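PDB 3ISM: CG8862 from Drosophila melanogaster, which probably cuts DNA and RNA as a magnesium-dependent mitochondrial endonuclease of the DNA/RNA non-specific family. Local coordinates for residues B[37-42]-B[116-121]; B[47-52]-B[182-187]; B[99-104]-B[122-127]. One frame throughout, in Å; residues are numbered along the deposited sequence. Where two conformers were deposited one is given.

How the contacts relate
From the N terminus the chain runs through 37-42 into a hairpin, whose second strand starts within 47-52, then into strand 98-101, the helix 112-116 and the loop that leads to strand 124-127. Contact 1 closes the first loop when 116-121 comes back to 37-42. Contact 3 follows at once, pairing 122-127 with 99-104, and its span crosses that of contact 1. Contact 2 closes last, when 182-187 reaches 47-52; it too crosses contact 1, while the whole of contact 3 falls within its span. Together they tie the central sheet to the active-site strand pair and to the small three-stranded sheet, with Thr118 O bonded to Asn123 and Pro50 packed on Met102.

Contact 1 (B[37-42]-B[116-121])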
ATOM      1  N   SER B  37      13.466 -22.016   7.870  1.00 32.00           N
ATOM      2  CA  SER B  37      14.586 -22.906   7.644  1.00 32.29           C
ATOM      3  C   SER B  37      15.177 -22.860   6.237  1.00 32.09           C
ATOM      4  O   SER B  37      16.359 -23.150   6.067  1.00 32.59           O
ATOM      5  CB  SER B  37      14.191 -24.338   7.973  1.00 32.63           C
ATOM      6  OG  SER B  37      13.620 -24.425   9.268  1.00 34.11           O
ATOM      7  N   ASP B  38      14.371 -22.522   5.233  1.00 31.54           N
ATOM      8  CA  ASP B  38      14.848 -22.574   3.843  1.00 31.17           C
ATOM      9  C   ASP B  38      14.269 -21.478   2.951  1.00 30.69           C
ATOM     10  O   ASP B  38      14.415 -21.527   1.732  1.00 30.96           O
ATOM     11  CB  ASP B  38      14.610 -23.961   3.224  1.00 31.02           C
ATOM     12  CG  ASP B  38      15.530 -24.248   2.028  1.00 31.79           C
ATOM     13  OD1 ASP B  38      16.735 -23.921   2.099  1.00 32.07           O
ATOM     14  OD2 ASP B  38      15.051 -24.823   1.017  1.00 32.18           O
ATOM     15  N   TYR B  39      13.619 -20.487   3.555  1.00 30.22           N
ATOM     16  CA  TYR B  39      13.248 -19.264   2.835  1.00 29.99           C
ATOM     17  C   TYR B  39      13.197 -18.067   3.774  1.00 30.01           C
ATOM     18  O   TYR B  39      13.230 -18.230   4.997  1.00 30.34           O
ATOM     19  CB  TYR B  39      11.942 -19.420   2.037  1.00 29.18           C
ATOM     20  CG  TYR B  39      10.645 -19.526   2.829  1.00 29.03           C
ATOM     21  CD1 TYR B  39       9.761 -18.456   2.884  1.00 29.13           C
ATOM     22  CD2 TYR B  39      10.277 -20.709   3.464  1.00 28.04           C
ATOM     23  CE1 TYR B  39       8.563 -18.551   3.570  1.00 28.90           C
ATOM     24  CE2 TYR B  39       9.074 -20.812   4.149  1.00 26.96           C
ATOM     25  CZ  TYR B  39       8.225 -19.734   4.197  1.00 28.65           C
ATOM     26  OH  TYR B  39       7.023 -19.814   4.881  1.00 29.53           O
ATOM     27  N   VAL B  40      13.161 -16.875   3.192  1.00 29.53           N
ATOM     28  CA  VAL B  40      13.086 -15.632   3.957  1.00 30.40           C
ATOM     29  C   VAL B  40      11.805 -14.893   3.560  1.00 30.83           C
ATOM     30  O   VAL B  40      11.416 -14.906   2.396  1.00 30.75           O
ATOM     31  CB  VAL B  40      14.353 -14.747   3.754  1.00 29.90           C
ATOM     32  CG1 VAL B  40      14.271 -13.466   4.574  1.00 29.79           C
ATOM     33  CG2 VAL B  40      15.617 -15.519   4.142  1.00 29.46           C
ATOM     34  N   LEU B  41      11.146 -14.276   4.535  1.00 31.37           N
ATOM     35  CA  LEU B  41       9.853 -13.642   4.310  1.00 32.27           C
ATOM     36  C   LEU B  41       9.795 -12.240   4.900  1.00 32.00           C
ATOM     37  O   LEU B  41      10.123 -12.053   6.064  1.00 32.65           O
ATOM     38  CB  LEU B  41       8.752 -14.509   4.925  1.00 32.43           C
ATOM     39  CG  LEU B  41       7.296 -14.023   4.834  1.00 34.70           C
ATOM     40  CD1 LEU B  41       6.443 -15.166   4.307  1.00 35.74           C
ATOM     41  CD2 LEU B  41       6.776 -13.582   6.172  1.00 36.46           C
ATOM     42  N   SER B  42       9.360 -11.266   4.102  1.00 31.65           N
ATOM     43  CA  SER B  42       9.018  -9.947   4.610  1.00 30.91           C
ATOM     44  C   SER B  42       7.498  -9.865   4.608  1.00 30.39           C
ATOM     45  O   SER B  42       6.872 -10.082   3.572  1.00 29.44           O
ATOM     46  CB  SER B  42       9.631  -8.859   3.741  1.00 31.23           C
ATOM     47  OG  SER B  42       9.077  -7.571   3.987  1.00 33.93           O
ATOM     48  N   ASP B 116       6.837 -28.028   5.340  1.00 30.90           N
ATOM     49  CA  ASP B 116       5.815 -27.658   6.336  0.50 30.87           C
ATOM     50  C   ASP B 116       5.734 -26.154   6.530  1.00 30.75           C
ATOM     51  O   ASP B 116       4.644 -25.573   6.583  1.00 30.78           O
ATOM     52  CB  ASP B 116       6.114 -28.301   7.697  0.50 30.81           C
ATOM     53  CG  ASP B 116       5.715 -29.762   7.764  0.50 31.39           C
ATOM     54  OD1 ASP B 116       4.836 -30.177   6.986  0.50 31.33           O
ATOM     55  OD2 ASP B 116       6.272 -30.499   8.610  0.50 31.71           O
ATOM     56  N   GLU B 117       6.898 -25.526   6.653  1.00 30.42           N
ATOM     57  CA  GLU B 117       6.972 -24.091   6.898  1.00 30.84           C
ATOM     58  C   GLU B 117       6.423 -23.209   5.756  1.00 30.29           C
ATOM     59  O   GLU B 117       6.114 -22.035   5.978  1.00 30.80           O
ATOM     60  CB  GLU B 117       8.409 -23.685   7.254  1.00 30.71           C
ATOM     61  CG  GLU B 117       8.910 -24.147   8.637  1.00 31.71           C
ATOM     62  CD  GLU B 117      10.439 -24.106   8.736  1.00 32.98           C
ATOM     63  OE1 GLU B 117      11.077 -23.507   7.842  1.00 36.26           O
ATOM     64  OE2 GLU B 117      11.014 -24.686   9.685  1.00 35.97           O
ATOM     65  N   THR B 118       6.301 -23.745   4.542  1.00 29.60           N
ATOM     66  CA  THR B 118       5.683 -22.967   3.456  1.00 28.91           C
ATOM     67  C   THR B 118       4.161 -22.905   3.604  1.00 28.70           C
ATOM     68  O   THR B 118       3.496 -22.131   2.918  1.00 29.24           O
ATOM     69  CB  THR B 118       6.035 -23.515   2.049  1.00 29.01           C
ATOM     70  OG1 THR B 118       5.423 -24.804   1.858  1.00 28.79           O
ATOM     71  CG2 THR B 118       7.548 -23.650   1.887  1.00 28.78           C
ATOM     72  N   PHE B 119       3.602 -23.703   4.508  1.00 28.32           N
ATOM     73  CA  PHE B 119       2.148 -23.697   4.704  1.00 27.92           C
ATOM     74  C   PHE B 119       1.606 -22.717   5.763  1.00 27.70           C
ATOM     75  O   PHE B 119       0.398 -22.684   6.021  1.00 27.01           O
ATOM     76  CB  PHE B 119       1.622 -25.119   4.916  1.00 27.89           C
ATOM     77  CG  PHE B 119       1.555 -25.930   3.645  1.00 28.44           C
ATOM     78  CD1 PHE B 119       0.341 -26.118   2.991  1.00 28.36           C
ATOM     79  CD2 PHE B 119       2.708 -26.492   3.093  1.00 28.22           C
ATOM     80  CE1 PHE B 119       0.273 -26.863   1.813  1.00 28.41           C
ATOM     81  CE2 PHE B 119       2.647 -27.249   1.910  1.00 29.52           C
ATOM     82  CZ  PHE B 119       1.426 -27.434   1.271  1.00 27.88           C
ATOM     83  N   TYR B 120       2.484 -21.902   6.352  1.00 27.78           N
ATOM     84  CA  TYR B 120       2.013 -20.822   7.211  1.00 27.32           C
ATOM     85  C   TYR B 120       1.244 -19.839   6.355  1.00 27.35           C
ATOM     86  O   TYR B 120       1.700 -19.481   5.260  1.00 26.70           O
ATOM     87  CB  TYR B 120       3.160 -20.099   7.912  1.00 27.98           C
ATOM     88  CG  TYR B 120       3.752 -20.868   9.059  1.00 29.38           C
ATOM     89  CD1 TYR B 120       3.013 -21.113  10.209  1.00 29.97           C
ATOM     90  CD2 TYR B 120       5.059 -21.354   8.993  1.00 30.39           C
ATOM     91  CE1 TYR B 120       3.558 -21.835  11.274  1.00 31.49           C
ATOM     92  CE2 TYR B 120       5.617 -22.063  10.049  1.00 30.78           C
ATOM     93  CZ  TYR B 120       4.861 -22.295  11.188  1.00 31.48           C
ATOM     94  OH  TYR B 120       5.405 -23.006  12.240  1.00 31.70           O
ATOM     95  N   LEU B 121       0.086 -19.403   6.850  1.00 26.71           N
ATOM     96  CA  LEU B 121      -0.722 -18.418   6.143  1.00 27.46           C
ATOM     97  C   LEU B 121      -0.016 -17.078   5.900  1.00 27.82           C
ATOM     98  O   LEU B 121      -0.460 -16.297   5.064  1.00 27.96           O
ATOM     99  CB  LEU B 121      -2.051 -18.182   6.866  1.00 27.63           C
ATOM    100  CG  LEU B 121      -2.966 -19.406   6.812  1.00 28.74           C
ATOM    101  CD1 LEU B 121      -4.101 -19.261   7.811  1.00 27.74           C
ATOM    102  CD2 LEU B 121      -3.497 -19.617   5.386  1.00 29.03           C
TER
HETATM  103  O   HOH W   1      11.432 -23.547   5.194  1.00 27.64           O
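Ser37 and Glu117 meet through a two-pronged hydrogen-bonded grip on the carboxylate. Ser37 OG donates to Glu117 OE2 over 2.7 Å, on the syn lone pair, and Ser37 N reaches Glu117 OE1 at 2.8 Å, also from the syn side but 25° out of the carboxylate plane. The serine can supply both donors because its OG lies beside its own backbone N (chi1 -52°), while the glutamate chain runs extended beyond CG to bring both oxygens across. A water donates to Glu117 OE1 at 2.7 Å and accepts a weak bond from Asp38 N, so OE1 has two donors. The Asp38 carboxylate turns elsewhere, to Arg18 and His108.

The remaining direct polar bond uses the backbone: Tyr39 OH donates to Glu117 O at 2.6 Å, coming in from above the carbonyl plane, with that oxygen at the edge of the phenol ring. These bonds join the lead-in to strand 40-44 of the central sheet to the loop after helix 112-116, which leads into strand 124-127, the second strand of the family's ββα-metal motif.

Apolar contact is slight. Thr118 CG2 approaches Tyr39 CE2 obliquely at 3.9 Å, its OG1 being turned back to Cys115 O. The Tyr39 ring also stacks on His36. The Thr118 side chain also touches His101, the predicted proton acceptor.

Contact 2 (B[47-52]-B[182-187]); sequences NRVPHW and NTVAVP
Arg48 NE donates to Asn182 O over 2.8 Å, the shortest polar bond between 47-52 and 182-187. The carbonyl oxygen lies at the edge of the guanidinium, near its plane, and the N-H...O angle is 154°. To get there the arginine chain bends at chi2 (71°) and again at chi3, laying CG and CD alongside the same oxygen. The group is also held from outside: NH1 bonds to Arg45 O and NH2 to Arg233 O of the second subunit, with a water weakly bridging NH2 and Thr183 OG1.

Next along, Ala185 N donates to Asn47 O at 3.0 Å, almost straight and in the carbonyl plane. Ala185 CB packs against the Asn47 side chain, 3.6 Å from Asn47 OD1, while Asn47 ND2 is taken by Asp44.

The valines make the apolar part. Val49 CG1 meets Val184 CG1 at 3.8 Å as the two side chains cross, and the other branch, Val184 CG2, rests 3.9 Å from Arg48 CB. Pro126 of the active-site strand pair packs against both valines.

Arg48 has a positive phi of 64°, as does Thr183, and each opens a G1 beta bulge with the residue after it. The contact thus brings together two G1-bulged hairpin turns, one from the central sheet, between strands 40-44 and 49-57, the other from the small sheet, between 172-179 and 184-185.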
ATOM      1  N   ASN B  47      -1.554  -5.531   4.724  1.00 31.81           N
ATOM      2  CA  ASN B  47      -2.254  -6.268   3.680  1.00 31.27           C
ATOM      3  C   ASN B  47      -2.498  -7.722   4.036  1.00 30.66           C
ATOM      4  O   ASN B  47      -3.282  -8.409   3.383  1.00 31.12           O
ATOM      5  CB  ASN B  47      -1.510  -6.115   2.353  1.00 31.17           C
ATOM      6  CG  ASN B  47      -1.776  -4.745   1.700  1.00 32.62           C
ATOM      7  OD1 ASN B  47      -2.894  -4.237   1.763  1.00 33.81           O
ATOM      8  ND2 ASN B  47      -0.762  -4.169   1.051  1.00 32.48           N
ATOM      9  N   ARG B  48      -1.853  -8.163   5.110  1.00 30.34           N
ATOM     10  CA  ARG B  48      -1.991  -9.533   5.634  1.00 30.33           C
ATOM     11  C   ARG B  48      -1.473 -10.605   4.651  1.00 30.06           C
ATOM     12  O   ARG B  48      -2.006 -11.723   4.614  1.00 29.66           O
ATOM     13  CB  ARG B  48      -3.427  -9.824   6.110  1.00 30.36           C
ATOM     14  CG  ARG B  48      -3.823  -9.224   7.481  1.00 31.06           C
ATOM     15  CD  ARG B  48      -3.981  -7.731   7.422  1.00 33.15           C
ATOM     16  NE  ARG B  48      -5.129  -7.201   8.164  1.00 34.17           N
ATOM     17  CZ  ARG B  48      -5.104  -6.065   8.863  1.00 33.03           C
ATOM     18  NH1 ARG B  48      -3.984  -5.361   8.956  1.00 29.02           N
ATOM     19  NH2 ARG B  48      -6.198  -5.636   9.490  1.00 33.83           N
ATOM     20  N   VAL B  49      -0.439 -10.237   3.875  1.00 29.55           N
ATOM     21  CA  VAL B  49       0.261 -11.115   2.914  1.00 29.30           C
ATOM     22  C   VAL B  49       1.750 -10.717   2.922  1.00 30.03           C
ATOM     23  O   VAL B  49       2.105  -9.721   3.534  1.00 28.74           O
ATOM     24  CB  VAL B  49      -0.299 -10.963   1.455  1.00 29.07           C
ATOM     25  CG1 VAL B  49      -1.787 -11.263   1.403  1.00 29.54           C
ATOM     26  CG2 VAL B  49      -0.039  -9.573   0.893  1.00 28.23           C
ATOM     27  N   PRO B  50       2.637 -11.510   2.274  1.00 30.21           N
ATOM     28  CA  PRO B  50       4.017 -11.016   2.216  1.00 30.28           C
ATOM     29  C   PRO B  50       4.191  -9.712   1.413  1.00 30.14           C
ATOM     30  O   PRO B  50       3.419  -9.445   0.506  1.00 30.32           O
ATOM     31  CB  PRO B  50       4.765 -12.150   1.489  1.00 30.42           C
ATOM     32  CG  PRO B  50       3.927 -13.359   1.676  1.00 29.90           C
ATOM     33  CD  PRO B  50       2.506 -12.850   1.663  1.00 30.07           C
ATOM     34  N   HIS B  51       5.189  -8.909   1.760  1.00 29.60           N
ATOM     35  CA  HIS B  51       5.752  -7.977   0.778  1.00 29.72           C
ATOM     36  C   HIS B  51       6.516  -8.807  -0.264  1.00 28.68           C
ATOM     37  O   HIS B  51       6.398  -8.564  -1.442  1.00 28.36           O
ATOM     38  CB  HIS B  51       6.747  -7.014   1.412  1.00 29.68           C
ATOM     39  CG  HIS B  51       6.130  -5.976   2.304  1.00 30.83           C
ATOM     40  ND1 HIS B  51       5.315  -4.973   1.828  1.00 31.58           N
ATOM     41  CD2 HIS B  51       6.270  -5.750   3.637  1.00 30.25           C
ATOM     42  CE1 HIS B  51       4.965  -4.178   2.829  1.00 30.91           C
ATOM     43  NE2 HIS B  51       5.525  -4.634   3.940  1.00 31.60           N
ATOM     44  N   TRP B  52       7.331  -9.751   0.205  1.00 27.79           N
ATOM     45  CA  TRP B  52       8.168 -10.586  -0.662  1.00 27.56           C
ATOM     46  C   TRP B  52       8.620 -11.835   0.087  1.00 27.86           C
ATOM     47  O   TRP B  52       8.595 -11.881   1.336  1.00 27.49           O
ATOM     48  CB  TRP B  52       9.406  -9.823  -1.201  1.00 27.21           C
ATOM     49  CG  TRP B  52      10.282  -9.144  -0.158  1.00 26.08           C
ATOM     50  CD1 TRP B  52      10.228  -7.838   0.223  1.00 26.94           C
ATOM     51  CD2 TRP B  52      11.358  -9.730   0.597  1.00 26.35           C
ATOM     52  NE1 TRP B  52      11.177  -7.572   1.187  1.00 26.55           N
ATOM     53  CE2 TRP B  52      11.887  -8.717   1.432  1.00 27.50           C
ATOM     54  CE3 TRP B  52      11.912 -11.008   0.664  1.00 25.97           C
ATOM     55  CZ2 TRP B  52      12.941  -8.950   2.323  1.00 26.34           C
ATOM     56  CZ3 TRP B  52      12.974 -11.238   1.559  1.00 26.94           C
ATOM     57  CH2 TRP B  52      13.458 -10.218   2.378  1.00 26.51           C
ATOM     58  N   ASN B 182     -10.410 -10.219   8.475  1.00 31.99           N
ATOM     59  CA  ASN B 182      -9.055  -9.679   8.584  1.00 32.61           C
ATOM     60  C   ASN B 182      -8.615  -8.868   7.378  1.00 32.87           C
ATOM     61  O   ASN B 182      -7.480  -8.451   7.307  1.00 33.69           O
ATOM     62  CB  ASN B 182      -8.049 -10.773   8.940  1.00 32.41           C
ATOM     63  CG  ASN B 182      -8.339 -11.399  10.310  1.00 33.50           C
ATOM     64  OD1 ASN B 182      -8.493 -10.684  11.292  1.00 34.44           O
ATOM     65  ND2 ASN B 182      -8.438 -12.724  10.365  1.00 31.03           N
ATOM     66  N   THR B 183      -9.542  -8.620   6.454  1.00 33.07           N
ATOM     67  CA  THR B 183      -9.279  -7.818   5.262  1.00 33.16           C
ATOM     68  C   THR B 183      -7.957  -8.173   4.587  1.00 32.03           C
ATOM     69  O   THR B 183      -7.065  -7.345   4.454  1.00 32.33           O
ATOM     70  CB  THR B 183      -9.377  -6.297   5.543  1.00 33.38           C
ATOM     71  OG1 THR B 183      -8.313  -5.903   6.404  1.00 36.83           O
ATOM     72  CG2 THR B 183     -10.721  -5.944   6.230  1.00 35.21           C
ATOM     73  N   VAL B 184      -7.841  -9.426   4.163  1.00 31.00           N
ATOM     74  CA  VAL B 184      -6.645  -9.882   3.454  1.00 29.32           C
ATOM     75  C   VAL B 184      -6.689  -9.335   2.015  1.00 29.70           C
ATOM     76  O   VAL B 184      -7.672  -9.534   1.305  1.00 28.90           O
ATOM     77  CB  VAL B 184      -6.525 -11.426   3.497  1.00 28.79           C
ATOM     78  CG1 VAL B 184      -5.239 -11.923   2.763  1.00 27.59           C
ATOM     79  CG2 VAL B 184      -6.507 -11.892   4.935  1.00 27.63           C
ATOM     80  N   ALA B 185      -5.637  -8.614   1.613  1.00 29.73           N
ATOM     81  CA  ALA B 185      -5.595  -7.998   0.293  1.00 30.07           C
ATOM     82  C   ALA B 185      -5.481  -9.026  -0.836  1.00 30.02           C
ATOM     83  O   ALA B 185      -4.746 -10.010  -0.718  1.00 30.42           O
ATOM     84  CB  ALA B 185      -4.450  -7.026   0.210  1.00 30.35           C
ATOM     85  N   VAL B 186      -6.213  -8.787  -1.921  1.00 29.36           N
ATOM     86  CA  VAL B 186      -6.099  -9.588  -3.134  1.00 28.86           C
ATOM     87  C   VAL B 186      -5.258  -8.807  -4.145  1.00 29.54           C
ATOM     88  O   VAL B 186      -5.729  -7.841  -4.764  1.00 29.48           O
ATOM     89  CB  VAL B 186      -7.469  -9.958  -3.742  1.00 28.95           C
ATOM     90  CG1 VAL B 186      -7.265 -10.831  -4.992  1.00 28.28           C
ATOM     91  CG2 VAL B 186      -8.382 -10.689  -2.699  1.00 27.15           C
ATOM     92  N   PRO B 187      -3.994  -9.207  -4.297  1.00 29.66           N
ATOM     93  CA  PRO B 187      -3.090  -8.509  -5.218  1.00 29.71           C
ATOM     94  C   PRO B 187      -3.571  -8.546  -6.672  1.00 29.41           C
ATOM     95  O   PRO B 187      -4.243  -9.498  -7.086  1.00 29.62           O
ATOM     96  CB  PRO B 187      -1.767  -9.264  -5.036  1.00 29.46           C
ATOM     97  CG  PRO B 187      -1.876  -9.875  -3.620  1.00 29.48           C
ATOM     98  CD  PRO B 187      -3.314 -10.305  -3.579  1.00 29.25           C
TER
HETATM   99  O   HOH W   2      -9.454  -6.289   9.441  1.00 28.57           O

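Contact 3 (B[99-104]-B[122-127]); sequences RGHMAA and SNMAPQ
The His101 imidazole carries the methyl of Met124 on one face: CE sits over the middle of the ring, 3.6 Å from its centroid, in a CH-pi contact, with SD behind it in a sulfur-aromatic one. Met124 bends at chi2 (-66°), which lays its end over the imidazole as the two side chains run side by side. Phe119 meets the same imidazole edge-to-face, and the Asn123 amide comes in obliquely, its plane 73° from that of the ring.

Asn123 uses its flat amide at both ends. Its OD1 accepts Ala103 N at 3.0 Å on an in-plane lone pair, while ND2 donates to Ala103 O at 2.9 Å, close to the amide plane, and also bonds to Thr118 O. CG stands opposite the backbone N (chi1 -179°), which sends the amide across to Ala103. Replacing Asn123 with an alanine would probably leave Ala103 N and O and Thr118 O without these mates and allow the turn after His101 to shift.

The two segments form the antiparallel strand pair of the ββα-metal (His-Me) finger, joined by a long loop with helix 112-116; Arg99, Gly100 and His101 belong to the family's DRGH signature, and His101 is the predicted proton acceptor. Gly100 and Ala125 form the hydrogen-bonded pair: Gly100 N to Ala125 O is 2.9 Å and Ala125 N to Gly100 O 3.0 Å. Beyond them Met102 N donates to Asn123 O at 2.9 Å, nearly along the C=O axis.

On the face of Ala125, Met102 CE touches Ala125 CB at 4.0 Å. On the face of His101, Arg99 CB lies beside Met124 SD; the guanidinium bonds to Asn89 and makes a salt bridge to Asp330 of the inhibitor chain, CG4930.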
ATOM      1  N   ARG B  99      -5.537 -20.138  -1.235  1.00 28.42           N
ATOM      2  CA  ARG B  99      -4.381 -19.752  -0.425  1.00 28.08           C
ATOM      3  C   ARG B  99      -3.139 -20.052  -1.256  1.00 28.27           C
ATOM      4  O   ARG B  99      -2.713 -21.224  -1.382  1.00 28.31           O
ATOM      5  CB  ARG B  99      -4.342 -20.542   0.888  1.00 28.04           C
ATOM      6  CG  ARG B  99      -5.542 -20.299   1.783  1.00 27.10           C
ATOM      7  CD  ARG B  99      -5.752 -21.412   2.781  1.00 25.26           C
ATOM      8  NE  ARG B  99      -6.327 -22.592   2.149  1.00 28.49           N
ATOM      9  CZ  ARG B  99      -6.928 -23.590   2.798  1.00 28.71           C
ATOM     10  NH1 ARG B  99      -7.058 -23.561   4.120  1.00 26.73           N
ATOM     11  NH2 ARG B  99      -7.410 -24.619   2.114  1.00 28.05           N
ATOM     12  N   GLY B 100      -2.568 -19.010  -1.849  1.00 28.22           N
ATOM     13  CA  GLY B 100      -1.485 -19.206  -2.831  1.00 28.07           C
ATOM     14  C   GLY B 100      -0.106 -18.996  -2.238  1.00 28.88           C
ATOM     15  O   GLY B 100       0.210 -17.885  -1.758  1.00 28.33           O
ATOM     16  N   HIS B 101       0.710 -20.059  -2.255  1.00 28.39           N
ATOM     17  CA  HIS B 101       2.085 -19.987  -1.764  1.00 28.36           C
ATOM     18  C   HIS B 101       2.860 -18.902  -2.515  1.00 28.40           C
ATOM     19  O   HIS B 101       2.842 -18.871  -3.757  1.00 27.90           O
ATOM     20  CB  HIS B 101       2.831 -21.288  -2.038  1.00 28.21           C
ATOM     21  CG  HIS B 101       2.456 -22.431  -1.155  1.00 28.74           C
ATOM     22  ND1 HIS B 101       1.352 -23.229  -1.388  1.00 29.68           N
ATOM     23  CD2 HIS B 101       3.089 -22.966  -0.083  1.00 28.06           C
ATOM     24  CE1 HIS B 101       1.302 -24.179  -0.470  1.00 27.20           C
ATOM     25  NE2 HIS B 101       2.347 -24.044   0.331  1.00 26.73           N
ATOM     26  N   MET B 102       3.564 -18.049  -1.773  1.00 27.75           N
ATOM     27  CA  MET B 102       4.623 -17.243  -2.378  1.00 27.94           C
ATOM     28  C   MET B 102       5.906 -18.079  -2.544  1.00 27.52           C
ATOM     29  O   MET B 102       6.402 -18.233  -3.652  1.00 27.34           O
ATOM     30  CB  MET B 102       4.858 -15.934  -1.599  1.00 28.12           C
ATOM     31  CG  MET B 102       3.652 -14.987  -1.549  1.00 26.95           C
ATOM     32  SD  MET B 102       3.096 -14.323  -3.151  1.00 28.67           S
ATOM     33  CE  MET B 102       1.835 -15.548  -3.606  1.00 27.73           C
ATOM     34  N   ALA B 103       6.440 -18.614  -1.450  1.00 27.82           N
ATOM     35  CA  ALA B 103       7.492 -19.617  -1.515  1.00 27.79           C
ATOM     36  C   ALA B 103       6.797 -20.969  -1.674  1.00 28.47           C
ATOM     37  O   ALA B 103       6.154 -21.450  -0.727  1.00 28.46           O
ATOM     38  CB  ALA B 103       8.333 -19.612  -0.231  1.00 28.43           C
ATOM     39  N   ALA B 104       6.904 -21.557  -2.867  1.00 28.23           N
ATOM     40  CA  ALA B 104       6.202 -22.808  -3.202  1.00 28.55           C
ATOM     41  C   ALA B 104       6.724 -24.002  -2.412  1.00 28.75           C
ATOM     42  O   ALA B 104       7.923 -24.113  -2.133  1.00 28.84           O
ATOM     43  CB  ALA B 104       6.289 -23.095  -4.707  1.00 28.72           C
ATOM     44  N   SER B 122       1.067 -16.812   6.629  1.00 27.83           N
ATOM     45  CA  SER B 122       1.869 -15.624   6.349  1.00 28.94           C
ATOM     46  C   SER B 122       2.651 -15.728   5.042  1.00 29.29           C
ATOM     47  O   SER B 122       3.138 -14.718   4.542  1.00 29.66           O
ATOM     48  CB  SER B 122       2.807 -15.303   7.505  1.00 28.16           C
ATOM     49  OG  SER B 122       3.616 -16.406   7.814  1.00 29.75           O
ATOM     50  N   ASN B 123       2.760 -16.946   4.499  1.00 29.71           N
ATOM     51  CA  ASN B 123       3.411 -17.179   3.206  1.00 29.82           C
ATOM     52  C   ASN B 123       2.377 -17.168   2.070  1.00 29.86           C
ATOM     53  O   ASN B 123       2.715 -17.395   0.913  1.00 29.75           O
ATOM     54  CB  ASN B 123       4.237 -18.484   3.231  1.00 29.27           C
ATOM     55  CG  ASN B 123       4.981 -18.768   1.893  1.00 30.15           C
ATOM     56  OD1 ASN B 123       5.643 -17.893   1.323  1.00 29.05           O
ATOM     57  ND2 ASN B 123       4.865 -20.009   1.405  1.00 27.57           N
ATOM     58  N   MET B 124       1.118 -16.872   2.408  1.00 29.77           N
ATOM     59  CA  MET B 124       0.018 -16.962   1.445  1.00 28.96           C
ATOM     60  C   MET B 124      -0.499 -15.616   0.992  1.00 29.17           C
ATOM     61  O   MET B 124      -0.482 -14.642   1.749  1.00 29.28           O
ATOM     62  CB  MET B 124      -1.166 -17.750   2.030  1.00 29.09           C
ATOM     63  CG  MET B 124      -0.813 -19.133   2.515  1.00 28.59           C
ATOM     64  SD  MET B 124      -0.324 -20.188   1.154  1.00 27.70           S
ATOM     65  CE  MET B 124       0.756 -21.296   2.023  1.00 29.17           C
ATOM     66  N   ALA B 125      -0.977 -15.577  -0.250  1.00 28.83           N
ATOM     67  CA  ALA B 125      -1.789 -14.467  -0.748  1.00 28.58           C
ATOM     68  C   ALA B 125      -2.934 -15.024  -1.578  1.00 28.61           C
ATOM     69  O   ALA B 125      -2.800 -16.099  -2.185  1.00 28.21           O
ATOM     70  CB  ALA B 125      -0.959 -13.464  -1.572  1.00 28.29           C
ATOM     71  N   PRO B 126      -4.083 -14.323  -1.570  1.00 28.23           N
ATOM     72  CA  PRO B 126      -5.218 -14.765  -2.370  1.00 28.63           C
ATOM     73  C   PRO B 126      -4.866 -14.783  -3.843  1.00 28.36           C
ATOM     74  O   PRO B 126      -4.466 -13.766  -4.411  1.00 28.27           O
ATOM     75  CB  PRO B 126      -6.310 -13.720  -2.063  1.00 27.59           C
ATOM     76  CG  PRO B 126      -5.936 -13.203  -0.718  1.00 28.84           C
ATOM     77  CD  PRO B 126      -4.419 -13.151  -0.752  1.00 28.33           C
ATOM     78  N   GLN B 127      -4.992 -15.960  -4.437  1.00 28.56           N
ATOM     79  CA  GLN B 127      -4.775 -16.134  -5.861  1.00 28.74           C
ATOM     80  C   GLN B 127      -5.976 -16.832  -6.468  1.00 28.99           C
ATOM     81  O   GLN B 127      -6.554 -17.730  -5.841  1.00 29.00           O
ATOM     82  CB  GLN B 127      -3.525 -16.972  -6.109  1.00 28.83           C
ATOM     83  CG  GLN B 127      -2.245 -16.335  -5.572  1.00 29.25           C
ATOM     84  CD  GLN B 127      -1.009 -17.099  -5.981  1.00 29.13           C
ATOM     85  OE1 GLN B 127      -0.981 -18.322  -5.925  1.00 29.66           O
ATOM     86  NE2 GLN B 127       0.021 -16.375  -6.411  1.00 31.40           N
TER